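Local coordinates for protein glutamyl-tRNA(Gln) amidotransferase subunit B, mitochondrial (Saccharomyces cerevisiae, PDB 4N0H) that serves as the GatB-type catalytic-domain subunit of a mitochondrial amidotransferase and assembles with partner protein chains, at residues Thr105-Pro110 and Tyr283-Asp288. Numbering follows the deposited sequence.
Sequences TQHYRP and YRYMPD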
# COMPACT_ATOMS: atom_id res chain seq x y z
N THR B 105 -4.37 -9.00 9.87
CA THR B 105 -5.09 -9.36 11.09
C THR B 105 -5.81 -8.13 11.61
O THR B 105 -5.46 -7.01 11.26
CB THR B 105 -4.14 -9.91 12.18
OG1 THR B 105 -4.90 -10.27 13.34
CG2 THR B 105 -3.10 -8.86 12.56
N GLN B 106 -6.83 -8.33 12.44
CA GLN B 106 -7.59 -7.20 12.96
C GLN B 106 -7.12 -6.78 14.34
O GLN B 106 -7.77 -7.08 15.34
CB GLN B 106 -9.07 -7.54 12.99
CG GLN B 106 -9.61 -8.01 11.66
CD GLN B 106 -11.12 -8.08 11.65
OE1 GLN B 106 -11.72 -8.89 12.35
NE2 GLN B 106 -11.74 -7.21 10.86
N HIS B 107 -5.98 -6.09 14.39
CA HIS B 107 -5.36 -5.70 15.65
C HIS B 107 -6.08 -4.55 16.35
O HIS B 107 -6.55 -4.70 17.48
CB HIS B 107 -3.89 -5.35 15.42
CG HIS B 107 -3.17 -4.91 16.66
ND1 HIS B 107 -2.81 -3.60 16.88
CD2 HIS B 107 -2.75 -5.61 17.74
CE1 HIS B 107 -2.20 -3.51 18.05
NE2 HIS B 107 -2.15 -4.72 18.59
N TYR B 108 -6.17 -3.40 15.68
CA TYR B 108 -6.74 -2.20 16.29
C TYR B 108 -8.27 -2.22 16.38
O TYR B 108 -8.84 -1.69 17.32
CB TYR B 108 -6.31 -0.94 15.52
CG TYR B 108 -4.83 -0.68 15.53
CD1 TYR B 108 -4.17 -0.34 16.70
CD2 TYR B 108 -4.08 -0.75 14.35
CE1 TYR B 108 -2.81 -0.10 16.71
CE2 TYR B 108 -2.72 -0.51 14.35
CZ TYR B 108 -2.09 -0.18 15.54
OH TYR B 108 -0.74 0.06 15.55
N ARG B 109 -8.92 -2.82 15.38
CA ARG B 109 -10.38 -2.83 15.32
C ARG B 109 -10.91 -4.22 14.97
O ARG B 109 -11.11 -4.54 13.80
CB ARG B 109 -10.88 -1.81 14.30
CG ARG B 109 -10.41 -0.38 14.56
CD ARG B 109 -11.25 0.63 13.80
NE ARG B 109 -12.67 0.47 14.11
CZ ARG B 109 -13.28 1.06 15.14
NH1 ARG B 109 -12.59 1.84 15.97
NH2 ARG B 109 -14.57 0.86 15.35
N PRO B 110 -11.13 -5.05 15.99
CA PRO B 110 -11.60 -6.43 15.80
C PRO B 110 -13.03 -6.48 15.28
O PRO B 110 -13.78 -5.50 15.41
CB PRO B 110 -11.51 -7.02 17.22
CG PRO B 110 -11.61 -5.84 18.13
CD PRO B 110 -10.91 -4.73 17.41
N TYR B 283 6.10 -5.28 15.94
CA TYR B 283 5.46 -5.78 14.73
C TYR B 283 5.03 -4.64 13.80
O TYR B 283 4.59 -4.88 12.68
CB TYR B 283 4.27 -6.68 15.08
CG TYR B 283 4.67 -7.98 15.73
CD1 TYR B 283 5.37 -8.95 15.00
CD2 TYR B 283 4.37 -8.25 17.06
CE1 TYR B 283 5.75 -10.14 15.59
CE2 TYR B 283 4.75 -9.45 17.65
CZ TYR B 283 5.43 -10.39 16.90
OH TYR B 283 5.82 -11.58 17.48
N ARG B 284 5.17 -3.41 14.29
CA ARG B 284 4.88 -2.22 13.49
C ARG B 284 3.49 -2.30 12.85
O ARG B 284 3.34 -2.11 11.64
CB ARG B 284 5.97 -2.00 12.43
CG ARG B 284 7.30 -1.52 13.02
CD ARG B 284 8.49 -2.08 12.26
NE ARG B 284 8.61 -3.52 12.45
CZ ARG B 284 8.93 -4.39 11.50
NH1 ARG B 284 9.18 -3.98 10.26
NH2 ARG B 284 9.00 -5.68 11.78
N TYR B 285 2.49 -2.59 13.68
CA TYR B 285 1.11 -2.69 13.22
C TYR B 285 0.68 -1.44 12.46
O TYR B 285 0.77 -0.33 12.98
CB TYR B 285 0.15 -2.91 14.39
CG TYR B 285 0.30 -4.24 15.09
CD1 TYR B 285 0.92 -4.33 16.33
CD2 TYR B 285 -0.19 -5.41 14.52
CE1 TYR B 285 1.05 -5.54 16.99
CE2 TYR B 285 -0.07 -6.63 15.17
CZ TYR B 285 0.55 -6.69 16.40
OH TYR B 285 0.68 -7.89 17.05
N MET B 286 0.25 -1.63 11.22
CA MET B 286 -0.19 -0.54 10.36
C MET B 286 -1.50 -0.93 9.73
O MET B 286 -1.60 -2.00 9.13
CB MET B 286 0.85 -0.29 9.26
CG MET B 286 0.55 0.92 8.38
SD MET B 286 1.72 1.12 7.01
CE MET B 286 1.29 -0.28 5.99
N PRO B 287 -2.53 -0.08 9.86
CA PRO B 287 -3.78 -0.36 9.15
C PRO B 287 -3.50 -0.53 7.67
O PRO B 287 -2.72 0.26 7.11
CB PRO B 287 -4.60 0.91 9.39
CG PRO B 287 -4.08 1.44 10.69
CD PRO B 287 -2.61 1.15 10.67
N ASP B 288 -4.08 -1.55 7.04
CA ASP B 288 -3.82 -1.77 5.63
C ASP B 288 -4.32 -0.58 4.81
O ASP B 288 -5.44 -0.13 4.98
CB ASP B 288 -4.46 -3.06 5.14
CG ASP B 288 -3.97 -3.46 3.76
OD1 ASP B 288 -4.57 -3.02 2.76
OD2 ASP B 288 -2.98 -4.22 3.69
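His107 and Tyr285 lay their rings flat on each other, planes 1° apart and centroids 3.7 Å apart, a face-to-face stack that forms the tight part of the contact. The imidazole spans the phenol ring from its root to its far end: His107 ND1 sits 3.6 Å from Tyr285 CG, while His107 CD2 comes within 3.7 Å of Tyr285 CZ. His107 reaches this position with CG anti to the backbone N (chi1 179°). Tyr283 CB covers part of the opposite face of the Tyr285 ring, toward the rim. Next to the stack, Tyr108 extends across the base of Tyr285 and donates a hydrogen bond from its hydroxyl to the main-chain carbonyl, with Tyr108 OH 3.0 Å from Tyr285 O. The approach is from above the carbonyl plane, at a C=O...donor angle of 116°. The same phenol brushes the Tyr285 CB methylene, with Tyr108 CZ 3.7 Å away. Packing is looser toward Pro287, whose CD is 4.0 Å from Tyr108 CE2; Tyr108 remains exposed, although an aromatic side chain of another protein chain packs on both residues. Between the segments runs strand 89-92, joined by backbone hydrogen bonds of Asp89 with Thr105 and of Arg90 with Met286. The arrangement is aromatic packing across an antiparallel part of the mixed sheet in the GatB/GatE catalytic domain, where the break in strand 102-120 meets the approach to the short strand 286-287.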